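Local coordinates for protein TssK (Serratia sp. FS14, PDB 5Y0E) that probably serves as a trimeric baseplate component of the type VI secretion system, helping to link the baseplate to the membrane complex, at residues L46-D51 with Q186-L191; P197-F202 with L296-L301; S249-L254 with E260-D265. All coordinates share one frame; numbering follows the deposited sequence.

Interaction 1 (L46-D51 with Q186-L191); sequences LTLDLD and QIPPML
Leu46 against Leu191 and Leu48 against Pro188 form a buried apolar contact between strand 44-50, outermost within this chain in a three-stranded antiparallel sheet, and the extended linker that runs from strand 180-182 to helix 197-222. At one end the chains come close, with the CA atoms of Leu46 and Leu191 5.1 Å apart; toward Leu48 they diverge, to 8.9 Å between the CA atoms of Leu48 and Pro188, and the leucine side chain bridges the gap. Leu48 does so by setting CG anti to its backbone N (chi1 -173°), which carries CD2 out to the proline. There Leu48 CD2 lies 3.8 Å from Pro188 CG and 4.2 Å from Pro188 CB, a single methyl resting on the CB-CG side of the ring. The bond from CA to CB of Leu46 turns from the linker, yet the isobutyl group bends back and its CD2 reaches Leu191 CB at 4.0 Å. Between these two contacts the curled thioether of Met190 brings its CE within 4.4 Å of Leu46 O. Opposite Ser66 of strand 62-68 the strand carries an extra residue, Leu46 and Thr47 sharing that one partner as a classic beta bulge. A backbone hydrogen bond between Phe45 and Pro189 ties the linker to the same strand, and Leu46 and Leu191 also pack on Ala37 and His38 of a second subunit. The interface is made almost wholly by carbon atoms, with Leu46 O the one polar atom approached, so its hold depends on complementary shape and exclusion of water.

Interaction 2 (P197-F202 with L296-L301); sequences PVLKTF and LCFGKL
The rings of Phe202 and Phe298 lie nearly parallel, their planes 9° apart, but are slid so far past each other that they barely overlap, with centroids separated by 6.0 Å. A methyl of Leu199 lies over one face of the Phe298 ring, its CD2 standing 4.4 Å from Phe298 CD2. On a face of the Phe202 ring lies a carbonyl from its own helix, Val198 O, 3.5 Å above the ring plane and displaced toward the rim. Instead of stacking over its partner, Phe202 touches through one ring carbon: its CE2 meets Phe298 CB at 3.9 Å, an oblique approach to the base of the other side chain. This placement follows from Phe202 holding CG anti to its carbonyl carbon (chi1 -74°), which lays the ring across the gap between the helices. The backbones stay well apart, with 8.6 Å between the CA atoms of Phe202 and Phe298, a spacing that the two aromatic side chains and Leu199 bridge. The contact therefore joins the first two turns of helix 197-222 to helix 294-309 by hydrocarbon packing alone. Ile187, from the linker preceding helix 197-222, packs on Val198, Leu199 and Phe202. Helix 259-273 lies against helix 294-309, its Phe263 meeting Phe298 edge to face and also touching Cys297 and Leu301.

Interaction 3 (S249-L254 with E260-D265); sequences SHAYHL and ERLFAD
Arg261 reaches from helix 259-273 to Leu254, just past the end of helix 229-253. From CB, directed toward the other segment, CG is set anti to the backbone N (chi1 -177°), and from there the chain runs extended to NE, its methylenes serving as a spacer that carries the guanidinium beyond its own helix. Outside the two segments, NE makes a long, weak ion pair with a bound sulfate, probably from the crystallisation liquor. NH1 lies 3.8 Å from Leu254 CD1, the methyl coming obliquely to the guanidinium and the two side chains crossing at about a right angle. NH2 turns to a second subunit, where Arg261, by a salt bridge, and His250 NE2, by a hydrogen bond, share one carboxylate oxygen, OE2 of Glu260 of that subunit. His250 NE2 itself stands 4.6 Å from Arg261 NH2, without direct contact. The arrangement belongs to a helical hairpin: helix 229-253 ends, Leu254 leaves helical geometry, and after a short loop helix 259-273 returns roughly antiparallel, consistent with the helical neck of TssK trimers. In the last turn of helix 229-253, Ser249 O accepts two hydrogen bonds from His253, from its backbone N at 3.0 Å and, through a bent bond of 136° at the hydrogen, from its ring ND1 at 3.2 Å, the donors arriving from opposite faces of the carbonyl plane. Deeper in the hairpin, Ala251 and Leu262 have CA atoms 7.6 Å apart. Leu262 holds CG anti to its backbone N, and its CD1 reaches across to touch Ala251 CB at 4.0 Å.

From the N terminus, strand 44-50 meets the linker at 186-191 in interaction 1, closing a long span whose regular secondary structure is all strand. The chain then enters helix 197-222, where interaction 2 opens, to close only at helix 294-309. Interaction 3, which closes the short turn between helices 229-253 and 259-273, falls wholly within that second span. Interactions 1 and 2 are in series but touch: Ile187 CD1 packs 3.7 Å from Val198 CG1. Leu301 CD2 and Phe263 CE2, 3.6 Å apart, join interactions 2 and 3. The N-terminal beta region is thereby tied to the helical bundle, and interactions 1 and 3 both reach a second subunit.

Interaction 1 (L46-D51 with Q186-L191)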
ATOM      1  N   LEU A  46     -19.086  -7.130   1.212  1.00 39.84           N
ATOM      2  CA  LEU A  46     -18.807  -5.885   1.894  1.00 38.53           C
ATOM      3  C   LEU A  46     -19.237  -5.940   3.336  1.00 39.13           C
ATOM      4  O   LEU A  46     -18.585  -5.367   4.198  1.00 39.52           O
ATOM      5  CB  LEU A  46     -19.544  -4.735   1.229  1.00 40.20           C
ATOM      6  CG  LEU A  46     -18.977  -4.296  -0.086  1.00 40.97           C
ATOM      7  CD1 LEU A  46     -20.057  -3.576  -0.792  1.00 43.13           C
ATOM      8  CD2 LEU A  46     -17.805  -3.397   0.196  1.00 38.81           C
ATOM      9  N   THR A  47     -20.366  -6.574   3.586  1.00 42.19           N
ATOM     10  CA  THR A  47     -20.942  -6.678   4.906  1.00 40.20           C
ATOM     11  C   THR A  47     -21.552  -8.060   5.043  1.00 42.03           C
ATOM     12  O   THR A  47     -21.989  -8.662   4.063  1.00 45.46           O
ATOM     13  CB  THR A  47     -22.000  -5.600   5.158  1.00 40.46           C
ATOM     14  OG1 THR A  47     -22.987  -5.629   4.125  1.00 42.84           O
ATOM     15  CG2 THR A  47     -21.371  -4.252   5.186  1.00 35.95           C
ATOM     16  N   LEU A  48     -21.556  -8.562   6.269  1.00 40.63           N
ATOM     17  CA  LEU A  48     -22.037  -9.910   6.541  1.00 42.99           C
ATOM     18  C   LEU A  48     -22.411  -9.951   8.006  1.00 48.15           C
ATOM     19  O   LEU A  48     -21.552  -9.739   8.859  1.00 53.04           O
ATOM     20  CB  LEU A  48     -20.972 -10.952   6.223  1.00 37.92           C
ATOM     21  CG  LEU A  48     -21.370 -12.405   6.294  1.00 37.32           C
ATOM     22  CD1 LEU A  48     -22.722 -12.569   5.697  1.00 44.57           C
ATOM     23  CD2 LEU A  48     -20.411 -13.211   5.518  1.00 38.83           C
ATOM     24  N   ASP A  49     -23.682 -10.187   8.302  1.00 49.66           N
ATOM     25  CA  ASP A  49     -24.143 -10.266   9.678  1.00 51.44           C
ATOM     26  C   ASP A  49     -24.871 -11.581   9.886  1.00 52.32           C
ATOM     27  O   ASP A  49     -26.022 -11.737   9.472  1.00 53.64           O
ATOM     28  CB  ASP A  49     -25.043  -9.099  10.043  1.00 50.87           C
ATOM     29  CG  ASP A  49     -25.382  -9.087  11.524  1.00 57.24           C
ATOM     30  OD1 ASP A  49     -24.709  -9.787  12.308  1.00 57.33           O
ATOM     31  OD2 ASP A  49     -26.325  -8.376  11.913  1.00 63.98           O
ATOM     32  N   LEU A  50     -24.211 -12.506  10.555  1.00 55.28           N
ATOM     33  CA  LEU A  50     -24.825 -13.780  10.862  1.00 55.25           C
ATOM     34  C   LEU A  50     -25.675 -13.659  12.120  1.00 56.97           C
ATOM     35  O   LEU A  50     -25.292 -13.000  13.087  1.00 57.79           O
ATOM     36  CB  LEU A  50     -23.739 -14.830  11.034  1.00 52.49           C
ATOM     37  CG  LEU A  50     -24.156 -16.267  10.876  1.00 52.10           C
ATOM     38  CD1 LEU A  50     -23.021 -16.999  10.240  1.00 48.19           C
ATOM     39  CD2 LEU A  50     -24.472 -16.830  12.240  1.00 63.54           C
ATOM     40  N   ASP A  51     -26.844 -14.281  12.104  1.00 55.87           N
ATOM     41  CA  ASP A  51     -27.697 -14.238  13.281  1.00 58.91           C
ATOM     42  C   ASP A  51     -27.240 -15.295  14.271  1.00 61.26           C
ATOM     43  O   ASP A  51     -27.368 -16.498  14.024  1.00 60.02           O
ATOM     44  CB  ASP A  51     -29.160 -14.443  12.931  1.00 61.76           C
ATOM     45  CG  ASP A  51     -30.049 -14.276  14.136  1.00 65.48           C
ATOM     46  OD1 ASP A  51     -29.836 -13.318  14.914  1.00 65.78           O
ATOM     47  OD2 ASP A  51     -30.941 -15.111  14.327  1.00 66.76           O
ATOM     48  N   GLN A 186     -12.398 -19.027   9.937  1.00 50.37           N
ATOM     49  CA  GLN A 186     -12.568 -18.919   8.502  1.00 49.14           C
ATOM     50  C   GLN A 186     -13.055 -17.527   8.136  1.00 49.38           C
ATOM     51  O   GLN A 186     -13.868 -16.930   8.842  1.00 48.73           O
ATOM     52  CB  GLN A 186     -13.527 -19.980   7.990  1.00 49.14           C
ATOM     53  CG  GLN A 186     -12.985 -21.385   8.161  1.00 59.36           C
ATOM     54  CD  GLN A 186     -11.474 -21.483   7.956  1.00 63.66           C
ATOM     55  OE1 GLN A 186     -10.996 -21.580   6.828  1.00 66.32           O
ATOM     56  NE2 GLN A 186     -10.719 -21.478   9.056  1.00 57.58           N
ATOM     57  N   ILE A 187     -12.509 -16.998   7.051  1.00 44.79           N
ATOM     58  CA  ILE A 187     -12.783 -15.645   6.601  1.00 43.02           C
ATOM     59  C   ILE A 187     -13.478 -15.731   5.252  1.00 43.45           C
ATOM     60  O   ILE A 187     -12.928 -16.296   4.311  1.00 42.79           O
ATOM     61  CB  ILE A 187     -11.505 -14.803   6.489  1.00 43.27           C
ATOM     62  CG1 ILE A 187     -10.854 -14.671   7.853  1.00 41.15           C
ATOM     63  CG2 ILE A 187     -11.826 -13.455   5.914  1.00 43.37           C
ATOM     64  CD1 ILE A 187      -9.421 -14.293   7.789  1.00 39.87           C
ATOM     65  N   PRO A 188     -14.665 -15.175   5.107  1.00 40.32           N
ATOM     66  CA  PRO A 188     -15.334 -15.165   3.808  1.00 39.31           C
ATOM     67  C   PRO A 188     -14.555 -14.343   2.801  1.00 44.20           C
ATOM     68  O   PRO A 188     -13.740 -13.491   3.176  1.00 44.99           O
ATOM     69  CB  PRO A 188     -16.688 -14.517   4.117  1.00 36.64           C
ATOM     70  CG  PRO A 188     -16.830 -14.587   5.579  1.00 39.24           C
ATOM     71  CD  PRO A 188     -15.467 -14.552   6.162  1.00 38.79           C
ATOM     72  N   PRO A 189     -14.756 -14.574   1.510  1.00 43.36           N
ATOM     73  CA  PRO A 189     -14.222 -13.640   0.516  1.00 39.89           C
ATOM     74  C   PRO A 189     -14.795 -12.259   0.773  1.00 40.25           C
ATOM     75  O   PRO A 189     -16.004 -12.070   0.803  1.00 42.59           O
ATOM     76  CB  PRO A 189     -14.699 -14.231  -0.809  1.00 39.67           C
ATOM     77  CG  PRO A 189     -15.872 -15.056  -0.448  1.00 38.76           C
ATOM     78  CD  PRO A 189     -15.548 -15.635   0.883  1.00 39.83           C
ATOM     79  N   MET A 190     -13.913 -11.306   1.019  1.00 39.12           N
ATOM     80  CA  MET A 190     -14.284 -10.007   1.546  1.00 40.52           C
ATOM     81  C   MET A 190     -13.882  -8.922   0.572  1.00 41.56           C
ATOM     82  O   MET A 190     -12.793  -8.963   0.007  1.00 40.86           O
ATOM     83  CB  MET A 190     -13.621  -9.740   2.882  1.00 41.61           C
ATOM     84  CG  MET A 190     -14.145 -10.572   4.022  1.00 41.33           C
ATOM     85  SD  MET A 190     -15.905 -10.508   4.184  1.00 46.34           S
ATOM     86  CE  MET A 190     -16.085  -8.881   4.840  1.00 36.07           C
ATOM     87  N   LEU A 191     -14.768  -7.960   0.361  1.00 37.71           N
ATOM     88  CA  LEU A 191     -14.396  -6.806  -0.439  1.00 38.93           C
ATOM     89  C   LEU A 191     -13.888  -5.656   0.398  1.00 39.36           C
ATOM     90  O   LEU A 191     -13.194  -4.800  -0.128  1.00 40.56           O
ATOM     91  CB  LEU A 191     -15.569  -6.333  -1.297  1.00 37.74           C
ATOM     92  CG  LEU A 191     -15.795  -7.298  -2.445  1.00 39.71           C
ATOM     93  CD1 LEU A 191     -16.966  -6.898  -3.274  1.00 40.33           C
ATOM     94  CD2 LEU A 191     -14.567  -7.415  -3.291  1.00 41.38           C
TER

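Interaction 2 (P197-F202 with L296-L301)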
ATOM      1  N   PRO A 197     -14.384  -9.179  11.201  1.00 39.74           N
ATOM      2  CA  PRO A 197     -13.634  -8.974  12.448  1.00 39.22           C
ATOM      3  C   PRO A 197     -12.251  -9.596  12.447  1.00 37.93           C
ATOM      4  O   PRO A 197     -11.344  -9.059  13.082  1.00 40.40           O
ATOM      5  CB  PRO A 197     -14.539  -9.618  13.499  1.00 36.74           C
ATOM      6  CG  PRO A 197     -15.364 -10.601  12.719  1.00 37.87           C
ATOM      7  CD  PRO A 197     -15.596  -9.979  11.389  1.00 36.93           C
ATOM      8  N   VAL A 198     -12.044 -10.702  11.761  1.00 32.66           N
ATOM      9  CA  VAL A 198     -10.743 -11.334  11.843  1.00 33.89           C
ATOM     10  C   VAL A 198      -9.704 -10.497  11.121  1.00 37.42           C
ATOM     11  O   VAL A 198      -8.627 -10.223  11.651  1.00 38.60           O
ATOM     12  CB  VAL A 198     -10.798 -12.769  11.294  1.00 37.62           C
ATOM     13  CG1 VAL A 198      -9.430 -13.404  11.381  1.00 35.95           C
ATOM     14  CG2 VAL A 198     -11.793 -13.577  12.069  1.00 38.86           C
ATOM     15  N   LEU A 199     -10.013 -10.071   9.899  1.00 39.13           N
ATOM     16  CA  LEU A 199      -9.139  -9.132   9.213  1.00 35.50           C
ATOM     17  C   LEU A 199      -8.860  -7.900  10.063  1.00 34.21           C
ATOM     18  O   LEU A 199      -7.719  -7.449  10.151  1.00 37.35           O
ATOM     19  CB  LEU A 199      -9.740  -8.738   7.864  1.00 37.15           C
ATOM     20  CG  LEU A 199      -9.889  -9.868   6.844  1.00 35.42           C
ATOM     21  CD1 LEU A 199     -10.493  -9.366   5.570  1.00 35.38           C
ATOM     22  CD2 LEU A 199      -8.588 -10.553   6.560  1.00 32.67           C
ATOM     23  N   LYS A 200      -9.872  -7.357  10.724  1.00 35.56           N
ATOM     24  CA  LYS A 200      -9.624  -6.141  11.485  1.00 38.72           C
ATOM     25  C   LYS A 200      -8.602  -6.377  12.580  1.00 37.60           C
ATOM     26  O   LYS A 200      -7.764  -5.517  12.847  1.00 40.97           O
ATOM     27  CB  LYS A 200     -10.911  -5.585  12.094  1.00 38.14           C
ATOM     28  CG  LYS A 200     -11.869  -4.948  11.116  1.00 39.21           C
ATOM     29  CD  LYS A 200     -12.939  -4.173  11.843  1.00 46.50           C
ATOM     30  CE  LYS A 200     -12.366  -2.997  12.620  1.00 55.04           C
ATOM     31  NZ  LYS A 200     -13.395  -2.225  13.371  1.00 54.18           N
ATOM     32  N   THR A 201      -8.652  -7.528  13.231  1.00 39.99           N
ATOM     33  CA  THR A 201      -7.709  -7.744  14.310  1.00 40.35           C
ATOM     34  C   THR A 201      -6.310  -8.078  13.794  1.00 37.37           C
ATOM     35  O   THR A 201      -5.337  -7.757  14.455  1.00 38.82           O
ATOM     36  CB  THR A 201      -8.239  -8.822  15.259  1.00 43.07           C
ATOM     37  OG1 THR A 201      -8.650  -9.947  14.508  1.00 42.99           O
ATOM     38  CG2 THR A 201      -9.448  -8.312  16.012  1.00 41.67           C
ATOM     39  N   PHE A 202      -6.182  -8.696  12.628  1.00 35.16           N
ATOM     40  CA  PHE A 202      -4.876  -8.767  11.985  1.00 35.19           C
ATOM     41  C   PHE A 202      -4.242  -7.389  11.906  1.00 38.72           C
ATOM     42  O   PHE A 202      -3.085  -7.196  12.288  1.00 38.45           O
ATOM     43  CB  PHE A 202      -4.990  -9.341  10.577  1.00 36.97           C
ATOM     44  CG  PHE A 202      -5.245 -10.801  10.527  1.00 37.97           C
ATOM     45  CD1 PHE A 202      -4.742 -11.646  11.494  1.00 40.30           C
ATOM     46  CD2 PHE A 202      -5.969 -11.346   9.498  1.00 39.25           C
ATOM     47  CE1 PHE A 202      -4.967 -12.995  11.427  1.00 38.72           C
ATOM     48  CE2 PHE A 202      -6.204 -12.704   9.446  1.00 35.92           C
ATOM     49  CZ  PHE A 202      -5.704 -13.516  10.407  1.00 35.59           C
ATOM     50  N   LEU A 296      -6.247 -18.939   5.423  1.00 37.54           N
ATOM     51  CA  LEU A 296      -5.039 -19.683   5.119  1.00 38.99           C
ATOM     52  C   LEU A 296      -3.896 -18.758   4.740  1.00 40.38           C
ATOM     53  O   LEU A 296      -2.841 -18.769   5.379  1.00 44.83           O
ATOM     54  CB  LEU A 296      -5.297 -20.672   3.997  1.00 38.77           C
ATOM     55  CG  LEU A 296      -4.014 -21.396   3.629  1.00 40.70           C
ATOM     56  CD1 LEU A 296      -3.677 -22.418   4.683  1.00 38.97           C
ATOM     57  CD2 LEU A 296      -4.102 -22.034   2.273  1.00 41.20           C
ATOM     58  N   CYS A 297      -4.084 -17.955   3.688  1.00 41.26           N
ATOM     59  CA  CYS A 297      -2.969 -17.193   3.144  1.00 40.59           C
ATOM     60  C   CYS A 297      -2.568 -16.062   4.074  1.00 38.47           C
ATOM     61  O   CYS A 297      -1.380 -15.806   4.250  1.00 39.29           O
ATOM     62  CB  CYS A 297      -3.280 -16.674   1.732  1.00 39.15           C
ATOM     63  SG  CYS A 297      -4.594 -15.469   1.493  1.00 41.15           S
ATOM     64  N   PHE A 298      -3.524 -15.401   4.715  1.00 35.35           N
ATOM     65  CA  PHE A 298      -3.125 -14.437   5.729  1.00 36.44           C
ATOM     66  C   PHE A 298      -2.509 -15.130   6.927  1.00 38.75           C
ATOM     67  O   PHE A 298      -1.601 -14.588   7.567  1.00 39.56           O
ATOM     68  CB  PHE A 298      -4.306 -13.577   6.175  1.00 36.65           C
ATOM     69  CG  PHE A 298      -4.463 -12.319   5.383  1.00 37.17           C
ATOM     70  CD1 PHE A 298      -3.809 -11.164   5.760  1.00 35.23           C
ATOM     71  CD2 PHE A 298      -5.246 -12.302   4.253  1.00 35.74           C
ATOM     72  CE1 PHE A 298      -3.933 -10.012   5.017  1.00 35.22           C
ATOM     73  CE2 PHE A 298      -5.378 -11.164   3.509  1.00 36.35           C
ATOM     74  CZ  PHE A 298      -4.723 -10.011   3.881  1.00 36.40           C
ATOM     75  N   GLY A 299      -2.993 -16.324   7.244  1.00 39.04           N
ATOM     76  CA  GLY A 299      -2.439 -17.046   8.367  1.00 40.93           C
ATOM     77  C   GLY A 299      -0.958 -17.277   8.209  1.00 37.16           C
ATOM     78  O   GLY A 299      -0.192 -17.068   9.135  1.00 40.36           O
ATOM     79  N   LYS A 300      -0.536 -17.661   7.020  1.00 36.45           N
ATOM     80  CA  LYS A 300       0.878 -17.880   6.804  1.00 38.17           C
ATOM     81  C   LYS A 300       1.646 -16.584   6.901  1.00 37.68           C
ATOM     82  O   LYS A 300       2.750 -16.556   7.438  1.00 40.58           O
ATOM     83  CB  LYS A 300       1.099 -18.537   5.448  1.00 39.60           C
ATOM     84  CG  LYS A 300       0.134 -19.620   5.192  1.00 43.25           C
ATOM     85  CD  LYS A 300       0.765 -20.821   4.547  1.00 50.74           C
ATOM     86  CE  LYS A 300       1.025 -20.604   3.085  1.00 54.66           C
ATOM     87  NZ  LYS A 300       0.881 -21.894   2.352  1.00 65.03           N
ATOM     88  N   LEU A 301       1.070 -15.500   6.399  1.00 41.50           N
ATOM     89  CA  LEU A 301       1.752 -14.215   6.423  1.00 36.08           C
ATOM     90  C   LEU A 301       1.891 -13.693   7.846  1.00 35.39           C
ATOM     91  O   LEU A 301       2.964 -13.228   8.241  1.00 37.09           O
ATOM     92  CB  LEU A 301       0.990 -13.231   5.537  1.00 35.47           C
ATOM     93  CG  LEU A 301       1.740 -12.230   4.665  1.00 33.82           C
ATOM     94  CD1 LEU A 301       2.830 -12.953   3.919  1.00 35.32           C
ATOM     95  CD2 LEU A 301       0.794 -11.574   3.679  1.00 32.74           C
TER

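Interaction 3 (S249-L254 with E260-D265)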
ATOM      1  N   SER A 249      -0.943   2.127   9.854  1.00 37.80           N
ATOM      2  CA  SER A 249      -1.803   3.214  10.302  1.00 40.59           C
ATOM      3  C   SER A 249      -2.815   3.595   9.235  1.00 37.97           C
ATOM      4  O   SER A 249      -3.999   3.761   9.513  1.00 40.12           O
ATOM      5  CB  SER A 249      -0.961   4.427  10.652  1.00 38.59           C
ATOM      6  OG  SER A 249      -1.747   5.344  11.346  1.00 39.87           O
ATOM      7  N   HIS A 250      -2.357   3.757   8.009  1.00 35.59           N
ATOM      8  CA  HIS A 250      -3.283   4.045   6.935  1.00 37.56           C
ATOM      9  C   HIS A 250      -4.318   2.939   6.807  1.00 40.04           C
ATOM     10  O   HIS A 250      -5.516   3.204   6.703  1.00 42.26           O
ATOM     11  CB  HIS A 250      -2.518   4.227   5.631  1.00 37.05           C
ATOM     12  CG  HIS A 250      -3.343   4.798   4.531  1.00 37.74           C
ATOM     13  ND1 HIS A 250      -3.734   6.119   4.507  1.00 36.08           N
ATOM     14  CD2 HIS A 250      -3.871   4.228   3.430  1.00 37.06           C
ATOM     15  CE1 HIS A 250      -4.451   6.337   3.425  1.00 35.31           C
ATOM     16  NE2 HIS A 250      -4.557   5.203   2.758  1.00 34.24           N
ATOM     17  N   ALA A 251      -3.868   1.686   6.816  1.00 40.53           N
ATOM     18  CA  ALA A 251      -4.794   0.565   6.742  1.00 39.78           C
ATOM     19  C   ALA A 251      -5.785   0.599   7.888  1.00 38.96           C
ATOM     20  O   ALA A 251      -6.985   0.405   7.695  1.00 40.40           O
ATOM     21  CB  ALA A 251      -4.015  -0.744   6.752  1.00 35.95           C
ATOM     22  N   TYR A 252      -5.299   0.866   9.083  1.00 37.51           N
ATOM     23  CA  TYR A 252      -6.144   0.851  10.259  1.00 38.72           C
ATOM     24  C   TYR A 252      -7.231   1.904  10.186  1.00 40.26           C
ATOM     25  O   TYR A 252      -8.331   1.696  10.692  1.00 43.34           O
ATOM     26  CB  TYR A 252      -5.261   1.064  11.476  1.00 38.85           C
ATOM     27  CG  TYR A 252      -5.942   1.155  12.797  1.00 39.84           C
ATOM     28  CD1 TYR A 252      -6.318   0.015  13.474  1.00 40.25           C
ATOM     29  CD2 TYR A 252      -6.143   2.381  13.412  1.00 40.93           C
ATOM     30  CE1 TYR A 252      -6.908   0.081  14.698  1.00 39.36           C
ATOM     31  CE2 TYR A 252      -6.734   2.456  14.644  1.00 39.04           C
ATOM     32  CZ  TYR A 252      -7.114   1.294  15.280  1.00 41.08           C
ATOM     33  OH  TYR A 252      -7.707   1.338  16.505  1.00 47.80           O
ATOM     34  N   HIS A 253      -6.950   3.034   9.572  1.00 41.74           N
ATOM     35  CA  HIS A 253      -7.917   4.112   9.553  1.00 39.64           C
ATOM     36  C   HIS A 253      -8.793   4.128   8.314  1.00 40.84           C
ATOM     37  O   HIS A 253      -9.856   4.738   8.347  1.00 41.82           O
ATOM     38  CB  HIS A 253      -7.203   5.440   9.704  1.00 38.31           C
ATOM     39  CG  HIS A 253      -6.788   5.739  11.104  1.00 37.84           C
ATOM     40  ND1 HIS A 253      -5.475   5.752  11.504  1.00 42.74           N
ATOM     41  CD2 HIS A 253      -7.513   6.036  12.204  1.00 38.00           C
ATOM     42  CE1 HIS A 253      -5.406   6.058  12.785  1.00 41.64           C
ATOM     43  NE2 HIS A 253      -6.631   6.231  13.234  1.00 42.86           N
ATOM     44  N   LEU A 254      -8.402   3.453   7.244  1.00 38.93           N
ATOM     45  CA  LEU A 254      -9.218   3.451   6.046  1.00 39.02           C
ATOM     46  C   LEU A 254     -10.583   2.860   6.334  1.00 41.38           C
ATOM     47  O   LEU A 254     -10.707   1.842   7.009  1.00 45.97           O
ATOM     48  CB  LEU A 254      -8.545   2.654   4.946  1.00 39.71           C
ATOM     49  CG  LEU A 254      -7.500   3.328   4.080  1.00 37.77           C
ATOM     50  CD1 LEU A 254      -6.953   2.347   3.089  1.00 38.81           C
ATOM     51  CD2 LEU A 254      -8.124   4.455   3.361  1.00 40.10           C
ATOM     52  N   GLU A 260      -6.754  -7.812  -0.994  1.00 32.37           N
ATOM     53  CA  GLU A 260      -5.627  -8.089  -1.849  1.00 33.47           C
ATOM     54  C   GLU A 260      -4.603  -6.988  -1.753  1.00 34.82           C
ATOM     55  O   GLU A 260      -3.402  -7.243  -1.820  1.00 38.23           O
ATOM     56  CB  GLU A 260      -6.097  -8.282  -3.273  1.00 31.19           C
ATOM     57  CG  GLU A 260      -4.975  -8.500  -4.238  1.00 40.28           C
ATOM     58  CD  GLU A 260      -4.438  -7.196  -4.848  1.00 38.41           C
ATOM     59  OE1 GLU A 260      -5.199  -6.216  -5.005  1.00 39.76           O
ATOM     60  OE2 GLU A 260      -3.251  -7.157  -5.167  1.00 38.85           O
ATOM     61  N   ARG A 261      -5.050  -5.768  -1.555  1.00 33.44           N
ATOM     62  CA  ARG A 261      -4.107  -4.688  -1.434  1.00 33.24           C
ATOM     63  C   ARG A 261      -3.324  -4.813  -0.139  1.00 34.65           C
ATOM     64  O   ARG A 261      -2.103  -4.645  -0.117  1.00 35.61           O
ATOM     65  CB  ARG A 261      -4.868  -3.371  -1.535  1.00 34.88           C
ATOM     66  CG  ARG A 261      -4.032  -2.151  -1.494  1.00 41.02           C
ATOM     67  CD  ARG A 261      -4.900  -0.933  -1.413  1.00 44.48           C
ATOM     68  NE  ARG A 261      -4.097   0.269  -1.321  1.00 44.62           N
ATOM     69  CZ  ARG A 261      -4.540   1.417  -0.858  1.00 44.40           C
ATOM     70  NH1 ARG A 261      -5.781   1.518  -0.460  1.00 45.49           N
ATOM     71  NH2 ARG A 261      -3.735   2.452  -0.787  1.00 46.07           N
ATOM     72  N   LEU A 262      -4.003  -5.156   0.937  1.00 33.88           N
ATOM     73  CA  LEU A 262      -3.316  -5.324   2.203  1.00 32.72           C
ATOM     74  C   LEU A 262      -2.333  -6.484   2.158  1.00 38.31           C
ATOM     75  O   LEU A 262      -1.250  -6.412   2.743  1.00 36.55           O
ATOM     76  CB  LEU A 262      -4.339  -5.537   3.292  1.00 32.96           C
ATOM     77  CG  LEU A 262      -3.780  -5.669   4.687  1.00 32.88           C
ATOM     78  CD1 LEU A 262      -3.254  -4.362   5.213  1.00 28.63           C
ATOM     79  CD2 LEU A 262      -4.888  -6.170   5.528  1.00 30.64           C
ATOM     80  N   PHE A 263      -2.699  -7.556   1.471  1.00 32.01           N
ATOM     81  CA  PHE A 263      -1.853  -8.726   1.418  1.00 33.65           C
ATOM     82  C   PHE A 263      -0.557  -8.412   0.700  1.00 36.72           C
ATOM     83  O   PHE A 263       0.530  -8.757   1.173  1.00 38.55           O
ATOM     84  CB  PHE A 263      -2.609  -9.852   0.732  1.00 32.71           C
ATOM     85  CG  PHE A 263      -1.896 -11.148   0.733  1.00 33.72           C
ATOM     86  CD1 PHE A 263      -0.940 -11.429  -0.224  1.00 35.29           C
ATOM     87  CD2 PHE A 263      -2.200 -12.115   1.678  1.00 36.42           C
ATOM     88  CE1 PHE A 263      -0.276 -12.640  -0.226  1.00 37.21           C
ATOM     89  CE2 PHE A 263      -1.550 -13.331   1.673  1.00 35.59           C
ATOM     90  CZ  PHE A 263      -0.590 -13.589   0.727  1.00 36.47           C
ATOM     91  N   ALA A 264      -0.660  -7.758  -0.455  1.00 36.94           N
ATOM     92  CA  ALA A 264       0.525  -7.434  -1.231  1.00 33.98           C
ATOM     93  C   ALA A 264       1.515  -6.607  -0.425  1.00 34.53           C
ATOM     94  O   ALA A 264       2.724  -6.781  -0.553  1.00 38.12           O
ATOM     95  CB  ALA A 264       0.116  -6.699  -2.494  1.00 35.70           C
ATOM     96  N   ASP A 265       1.029  -5.712   0.415  1.00 33.61           N
ATOM     97  CA  ASP A 265       1.957  -4.969   1.244  1.00 34.99           C
ATOM     98  C   ASP A 265       2.616  -5.873   2.280  1.00 36.12           C
ATOM     99  O   ASP A 265       3.817  -5.784   2.512  1.00 36.81           O
ATOM    100  CB  ASP A 265       1.242  -3.799   1.921  1.00 33.34           C
ATOM    101  CG  ASP A 265       1.009  -2.621   0.998  1.00 45.93           C
ATOM    102  OD1 ASP A 265       1.494  -2.599  -0.146  1.00 40.93           O
ATOM    103  OD2 ASP A 265       0.336  -1.681   1.428  1.00 42.39           O
TER